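Local coordinates for hydrogenase 2 maturation peptidase (Thaumarchaeota archaeon SCGC AB-539-E09, PDB 5TTX), which probably trims the C-terminal extension from the large subunit of a nickel-iron hydrogenase during its maturation, at residues D22-R28 against E138-E144; R78-L84 against V123-I129. All blocks are in the same frame, centred on the assembly; numbering follows the deposited sequence. Where two conformers were deposited one is given.

Contact 1: D22-R28 against E138-E144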
loop_
_atom_site.group_PDB
_atom_site.type_symbol
_atom_site.label_atom_id
_atom_site.label_comp_id
_atom_site.label_asym_id
_atom_site.label_seq_id
_atom_site.Cartn_x
_atom_site.Cartn_y
_atom_site.Cartn_z
ATOM N N ASP A 22 6.996 -49.729 -17.637
ATOM C CA ASP A 22 6.800 -49.483 -16.216
ATOM C C ASP A 22 6.334 -48.055 -15.910
ATOM O O ASP A 22 6.022 -47.763 -14.748
ATOM C CB ASP A 22 8.084 -49.808 -15.451
ATOM C CG ASP A 22 8.409 -51.294 -15.452
ATOM O OD1 ASP A 22 9.596 -51.631 -15.263
ATOM O OD2 ASP A 22 7.488 -52.136 -15.659
ATOM N N ASP A 23 6.242 -47.162 -16.903
ATOM C CA ASP A 23 5.562 -45.893 -16.647
ATOM C C ASP A 23 4.082 -46.083 -16.398
ATOM O O ASP A 23 3.416 -45.135 -15.967
ATOM C CB ASP A 23 5.740 -44.916 -17.808
ATOM C CG ASP A 23 5.546 -43.471 -17.384
ATOM O OD1 ASP A 23 6.056 -43.118 -16.294
ATOM O OD2 ASP A 23 4.917 -42.677 -18.132
ATOM N N GLY A 24 3.543 -47.266 -16.689
ATOM C CA GLY A 24 2.178 -47.563 -16.321
ATOM C C GLY A 24 1.979 -47.984 -14.877
ATOM O O GLY A 24 0.882 -48.416 -14.529
ATOM N N PHE A 25 2.999 -47.870 -14.018
ATOM C CA PHE A 25 2.823 -48.183 -12.594
ATOM C C PHE A 25 1.596 -47.492 -11.986
ATOM O O PHE A 25 0.735 -48.146 -11.386
ATOM C CB PHE A 25 4.090 -47.795 -11.828
ATOM C CG PHE A 25 3.901 -47.680 -10.331
ATOM C CD1 PHE A 25 3.794 -46.422 -9.709
ATOM C CD2 PHE A 25 3.855 -48.822 -9.539
ATOM C CE1 PHE A 25 3.637 -46.325 -8.309
ATOM C CE2 PHE A 25 3.695 -48.731 -8.143
ATOM C CZ PHE A 25 3.597 -47.512 -7.529
ATOM N N GLY A 26 1.504 -46.164 -12.114
ATOM C CA GLY A 26 0.438 -45.421 -11.461
ATOM C C GLY A 26 -0.959 -45.840 -11.900
ATOM O O GLY A 26 -1.811 -46.181 -11.075
ATOM N N PRO A 27 -1.227 -45.789 -13.211
ATOM C CA PRO A 27 -2.536 -46.253 -13.708
ATOM C C PRO A 27 -2.837 -47.688 -13.350
ATOM O O PRO A 27 -4.013 -48.037 -13.149
ATOM C CB PRO A 27 -2.418 -46.074 -15.229
ATOM C CG PRO A 27 -1.425 -44.904 -15.402
ATOM C CD PRO A 27 -0.448 -45.063 -14.240
ATOM N N ARG A 28 -1.812 -48.543 -13.270
ATOM C CA ARG A 28 -2.058 -49.936 -12.920
ATOM C C ARG A 28 -2.406 -50.091 -11.433
ATOM O O ARG A 28 -3.154 -51.003 -11.074
ATOM C CB ARG A 28 -0.854 -50.792 -13.315
ATOM C CG ARG A 28 -0.728 -51.052 -14.845
ATOM C CD ARG A 28 -1.752 -52.091 -15.360
ATOM N NE ARG A 28 -1.554 -53.349 -14.668
ATOM C CZ ARG A 28 -0.774 -54.332 -15.114
ATOM N NH1 ARG A 28 -0.131 -54.213 -16.283
ATOM N NH2 ARG A 28 -0.632 -55.429 -14.387
ATOM N N GLU A 138 3.075 -53.897 -20.991
ATOM C CA GLU A 138 3.214 -54.719 -19.801
ATOM C C GLU A 138 4.159 -54.087 -18.791
ATOM O O GLU A 138 5.047 -53.307 -19.142
ATOM C CB GLU A 138 3.725 -56.120 -20.147
ATOM C CG GLU A 138 2.864 -56.910 -21.147
ATOM C CD GLU A 138 1.478 -57.277 -20.619
ATOM O OE1 GLU A 138 1.208 -57.100 -19.405
ATOM O OE2 GLU A 138 0.652 -57.759 -21.432
ATOM N N LEU A 139 3.946 -54.428 -17.525
ATOM C CA LEU A 139 4.875 -54.083 -16.467
ATOM C C LEU A 139 5.901 -55.191 -16.319
ATOM O O LEU A 139 5.593 -56.369 -16.514
ATOM C CB LEU A 139 4.148 -53.897 -15.130
ATOM C CG LEU A 139 2.995 -52.904 -15.019
ATOM C CD1 LEU A 139 2.277 -53.106 -13.675
ATOM C CD2 LEU A 139 3.474 -51.443 -15.168
ATOM N N SER A 140 7.115 -54.804 -15.945
ATOM C CA SER A 140 8.105 -55.755 -15.473
ATOM C C SER A 140 7.586 -56.500 -14.241
ATOM O O SER A 140 6.687 -56.055 -13.526
ATOM C CB SER A 140 9.407 -55.041 -15.092
ATOM O OG SER A 140 9.155 -54.078 -14.051
ATOM N N GLU A 141 8.190 -57.655 -14.006
ATOM C CA GLU A 141 7.943 -58.441 -12.813
ATOM C C GLU A 141 8.037 -57.578 -11.547
ATOM O O GLU A 141 7.163 -57.634 -10.674
ATOM C CB GLU A 141 8.960 -59.592 -12.814
ATOM C CG GLU A 141 8.631 -60.726 -11.909
ATOM C CD GLU A 141 9.376 -61.994 -12.274
ATOM O OE1 GLU A 141 10.417 -61.910 -12.974
ATOM O OE2 GLU A 141 8.901 -63.080 -11.859
ATOM N N GLU A 142 9.076 -56.738 -11.454
ATOM C CA GLU A 142 9.293 -55.942 -10.251
ATOM C C GLU A 142 8.193 -54.913 -10.059
ATOM O O GLU A 142 7.665 -54.755 -8.952
ATOM C CB GLU A 142 10.652 -55.243 -10.299
ATOM C CG GLU A 142 11.813 -56.207 -10.253
ATOM C CD GLU A 142 12.360 -56.490 -11.653
ATOM O OE1 GLU A 142 13.603 -56.565 -11.792
ATOM O OE2 GLU A 142 11.544 -56.632 -12.610
ATOM N N VAL A 143 7.828 -54.206 -11.122
ATOM C CA VAL A 143 6.917 -53.092 -10.925
ATOM C C VAL A 143 5.498 -53.596 -10.766
ATOM O O VAL A 143 4.706 -53.021 -10.005
ATOM C CB VAL A 143 7.061 -52.073 -12.064
ATOM C CG1 VAL A 143 5.961 -51.016 -11.989
ATOM C CG2 VAL A 143 8.468 -51.425 -12.012
ATOM N N GLU A 144 5.173 -54.708 -11.413
ATOM C CA GLU A 144 3.930 -55.387 -11.103
ATOM C C GLU A 144 3.842 -55.714 -9.619
ATOM O O GLU A 144 2.803 -55.495 -8.988
ATOM C CB GLU A 144 3.785 -56.667 -11.923
ATOM C CG GLU A 144 2.758 -57.614 -11.267
ATOM C CD GLU A 144 1.753 -58.207 -12.226
ATOM O OE1 GLU A 144 2.080 -58.406 -13.421
ATOM O OE2 GLU A 144 0.624 -58.492 -11.761
HETATM O O HOH W 1 1.803 -56.333 -16.830
#
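The carboxylate of Asp22 faces the start of helix 141-158 and takes hold of Ser140 with both oxygens. OD2 receives Ser140 N at 2.7 Å on its syn lone pair, in a nearly straight bond (164°), while OD1 accepts the hydroxyl of Ser140 OG at 2.8 Å, on the syn side but 30° out of the carboxylate plane. With chi1 at 60°, Ser140 OG sits between its own backbone N and carbonyl carbon, where it can also receive Val143 N at 3.2 Å as the N-cap of the helix. Arg131 N and Ser132 N both donate to Asp22 OD1 as well, so four donors grip this buried group. Val143 CG2 packs on its carbon, 3.4 Å from Asp22 CG, and the other branch, CG1, reaches Phe25 CB.

Leu139 spreads its two methyls over the other segment. CD2 lies against the Gly24-Phe25 peptide, and CD1 sits above the centre of the Arg28 guanidinium, 3.6 Å from Arg28 CZ. Bends at chi2 and chi3 bring the Arg28 chain over that methyl. In the guanidinium plane, at its edge, a water accepts from Arg28 NH1 at 2.9 Å; the same water accepts from Leu139 N and donates to Glu138 OE1. Glu144 OE1 comes near the edge from another direction, 4.1 Å from Arg28 NH2, too far for a salt bridge.

Asp22 and Gly24 lie in the 3-10 turn that leads into helix 25-34, part of the Asp-Asp-Gly sequence following the first strand, as in relatives of this peptidase family. The chemistry is therefore split: direct bonds fix the 3-10 turn to the capped helix start, whereas Arg28 is placed by apolar cover and a shared water, with Glu138 and Glu144 near enough that their charges probably favour it without a salt bridge.

Contact 2: R78-L84 against V123-I129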
loop_
_atom_site.group_PDB
_atom_site.type_symbol
_atom_site.label_atom_id
_atom_site.label_comp_id
_atom_site.label_asym_id
_atom_site.label_seq_id
_atom_site.Cartn_x
_atom_site.Cartn_y
_atom_site.Cartn_z
ATOM N N ARG A 78 11.431 -50.588 -6.197
ATOM C CA ARG A 78 11.526 -49.802 -4.975
ATOM C C ARG A 78 10.481 -48.681 -4.988
ATOM O O ARG A 78 10.250 -48.028 -6.010
ATOM C CB ARG A 78 12.949 -49.235 -4.844
ATOM C CG ARG A 78 13.180 -48.286 -3.708
ATOM C CD ARG A 78 13.132 -48.969 -2.353
ATOM N NE ARG A 78 14.060 -50.092 -2.245
ATOM C CZ ARG A 78 15.382 -50.009 -2.106
ATOM N NH1 ARG A 78 16.094 -51.128 -2.016
ATOM N NH2 ARG A 78 16.000 -48.834 -2.056
ATOM N N LEU A 79 9.822 -48.483 -3.860
ATOM C CA LEU A 79 8.807 -47.448 -3.716
ATOM C C LEU A 79 9.350 -46.300 -2.877
ATOM O O LEU A 79 10.211 -46.491 -2.016
ATOM C CB LEU A 79 7.517 -47.986 -3.066
ATOM C CG LEU A 79 6.647 -48.897 -3.936
ATOM C CD1 LEU A 79 5.359 -49.346 -3.170
ATOM C CD2 LEU A 79 6.306 -48.229 -5.266
ATOM N N SER A 80 8.817 -45.110 -3.126
ATOM C CA SER A 80 9.290 -43.878 -2.502
ATOM C C SER A 80 8.080 -43.020 -2.170
ATOM O O SER A 80 7.345 -42.607 -3.075
ATOM C CB SER A 80 10.227 -43.118 -3.443
ATOM O OG SER A 80 11.098 -42.306 -2.707
ATOM N N LYS A 81 7.869 -42.738 -0.895
ATOM C CA LYS A 81 6.745 -41.917 -0.474
ATOM C C LYS A 81 7.272 -40.554 -0.056
ATOM O O LYS A 81 8.237 -40.463 0.704
ATOM C CB LYS A 81 5.975 -42.573 0.680
ATOM C CG LYS A 81 4.749 -41.779 1.145
ATOM C CD LYS A 81 3.964 -42.542 2.210
ATOM C CE LYS A 81 4.895 -43.132 3.256
ATOM N NZ LYS A 81 4.901 -42.312 4.501
ATOM N N SER A 82 6.642 -39.500 -0.542
ATOM C CA SER A 82 7.026 -38.162 -0.142
ATOM C C SER A 82 5.773 -37.322 0.037
ATOM O O SER A 82 4.670 -37.690 -0.380
ATOM C CB SER A 82 7.972 -37.509 -1.175
ATOM O OG SER A 82 7.413 -37.576 -2.467
ATOM N N ILE A 83 5.981 -36.160 0.628
ATOM C CA ILE A 83 4.927 -35.225 0.967
ATOM C C ILE A 83 5.294 -33.878 0.366
ATOM O O ILE A 83 6.418 -33.398 0.534
ATOM C CB ILE A 83 4.770 -35.114 2.491
ATOM C CG1 ILE A 83 4.487 -36.498 3.089
ATOM C CG2 ILE A 83 3.707 -34.088 2.859
ATOM C CD1 ILE A 83 3.134 -37.052 2.715
ATOM N N LEU A 84 4.362 -33.282 -0.335
ATOM C CA LEU A 84 4.461 -31.896 -0.736
ATOM C C LEU A 84 3.700 -31.058 0.287
ATOM O O LEU A 84 2.472 -31.131 0.360
ATOM C CB LEU A 84 3.887 -31.702 -2.130
ATOM C CG LEU A 84 3.937 -30.227 -2.495
ATOM C CD1 LEU A 84 5.412 -29.809 -2.594
ATOM C CD2 LEU A 84 3.187 -29.972 -3.796
ATOM N N VAL A 123 -1.164 -33.711 0.630
ATOM C CA VAL A 123 -0.616 -34.150 -0.659
ATOM C C VAL A 123 0.500 -35.161 -0.406
ATOM O O VAL A 123 1.480 -34.856 0.286
ATOM C CB VAL A 123 -0.092 -32.972 -1.499
ATOM C CG1 VAL A 123 0.469 -33.468 -2.847
ATOM C CG2 VAL A 123 -1.198 -31.962 -1.737
ATOM N N THR A 124 0.366 -36.344 -1.002
ATOM C CA THR A 124 1.252 -37.489 -0.816
ATOM C C THR A 124 1.640 -38.020 -2.201
ATOM O O THR A 124 0.805 -38.087 -3.106
ATOM C CB THR A 124 0.588 -38.598 0.018
ATOM O OG1 THR A 124 0.474 -38.190 1.380
ATOM C CG2 THR A 124 1.402 -39.924 -0.014
ATOM N N LEU A 125 2.914 -38.361 -2.378
ATOM C CA LEU A 125 3.400 -38.831 -3.670
ATOM C C LEU A 125 4.108 -40.151 -3.439
ATOM O O LEU A 125 4.947 -40.262 -2.537
ATOM C CB LEU A 125 4.341 -37.838 -4.362
ATOM C CG LEU A 125 3.767 -36.498 -4.790
ATOM C CD1 LEU A 125 4.114 -35.417 -3.740
ATOM C CD2 LEU A 125 4.300 -36.134 -6.127
ATOM N N ILE A 126 3.710 -41.154 -4.213
ATOM C CA ILE A 126 4.290 -42.481 -4.162
ATOM C C ILE A 126 4.895 -42.750 -5.532
ATOM O O ILE A 126 4.168 -42.890 -6.532
ATOM C CB ILE A 126 3.240 -43.537 -3.793
ATOM C CG1 ILE A 126 2.774 -43.321 -2.338
ATOM C CG2 ILE A 126 3.791 -44.931 -4.022
ATOM C CD1 ILE A 126 1.481 -44.061 -1.999
ATOM N N GLY A 127 6.219 -42.797 -5.589
ATOM C CA GLY A 127 6.933 -43.067 -6.821
ATOM C C GLY A 127 7.472 -44.483 -6.794
ATOM O O GLY A 127 7.785 -45.020 -5.722
ATOM N N CYS A 128 7.586 -45.076 -7.983
ATOM C CA CYS A 128 8.118 -46.415 -8.180
ATOM C C CYS A 128 9.304 -46.380 -9.135
ATOM O O CYS A 128 9.209 -45.811 -10.226
ATOM C CB CYS A 128 7.040 -47.343 -8.749
ATOM S SG CYS A 128 7.675 -48.985 -9.090
ATOM N N ILE A 129 10.429 -46.963 -8.729
ATOM C CA ILE A 129 11.576 -47.028 -9.632
ATOM C C ILE A 129 11.270 -48.056 -10.711
ATOM O O ILE A 129 10.987 -49.206 -10.380
ATOM C CB ILE A 129 12.863 -47.399 -8.903
ATOM C CG1 ILE A 129 13.159 -46.354 -7.817
ATOM C CG2 ILE A 129 14.036 -47.537 -9.924
ATOM C CD1 ILE A 129 14.430 -46.643 -7.033
#
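Strands 79-83 and 123-128 run antiparallel, their axes 4.5 Å apart at closest and 161° between directions, with Ser80-Gly127 and Ser82-Leu125 as hydrogen-bonded pairs. Both bonds of the second pair measure 2.7 Å, from Ser82 N to Leu125 O and from Leu125 N to Ser82 O. The ladder continues at Ile129, whose N donates to Arg78 O at 2.9 Å, and at the other end Leu84 N makes a weak bond to Val123 O. On the face carrying Leu79, Lys81 and Ile83, Leu79 CD2 rests against Cys128 CB at 3.7 Å and approaches Ile126 CG2. Farther along, Ile83 CD1 bends back, chi2 -68°, to within 3.2 Å of Thr124 OG1. The five-stranded mixed sheet has order 2-1-3-5-4 with only strand 79-83 reversed, the phosphorylase/hydrolase-like fold of this peptidase family. Strand 122-128 is hydrogen-bonded on its other side to strand 63-69. On the opposite face Ser82 OG packs on Leu125 CB and is hydrogen-bonded to Gln95 of the second subunit. Ile129 lies alongside Arg78 and points the same way, its CD1 3.7 Å from Arg78 CB. An alanine in place of Ile129 lacks CG1, CG2 and CD1, and would probably open a gap beside the Arg78 methylenes and Leu72. Leu84 CB closes the far end, packed on Leu125 CD1 at 4.1 Å.

Overall arrangement
The centres of the two contacts lie about 15 Å apart, and their residues meet directly: Phe25 and Val143 of contact 1 pack on Cys128 of contact 2, and Phe25 also touches Leu79. Along the chain the order is 22-28, 78-84, 123-129, 138-144, so both strands of contact 2 come between the two halves of contact 1 in sequence, and strand 122-128 is followed by helix 141-158. Contact 2 builds the antiparallel edge of the sheet. Contact 1 joins the starts of helices 25-34 and 141-158, which both lie on the sheet face bearing Leu79 and Cys128. The turn that carries Asp22 is thus held close to the C-terminal end of strand 122-128, while the other face of contact 2 meets the second subunit.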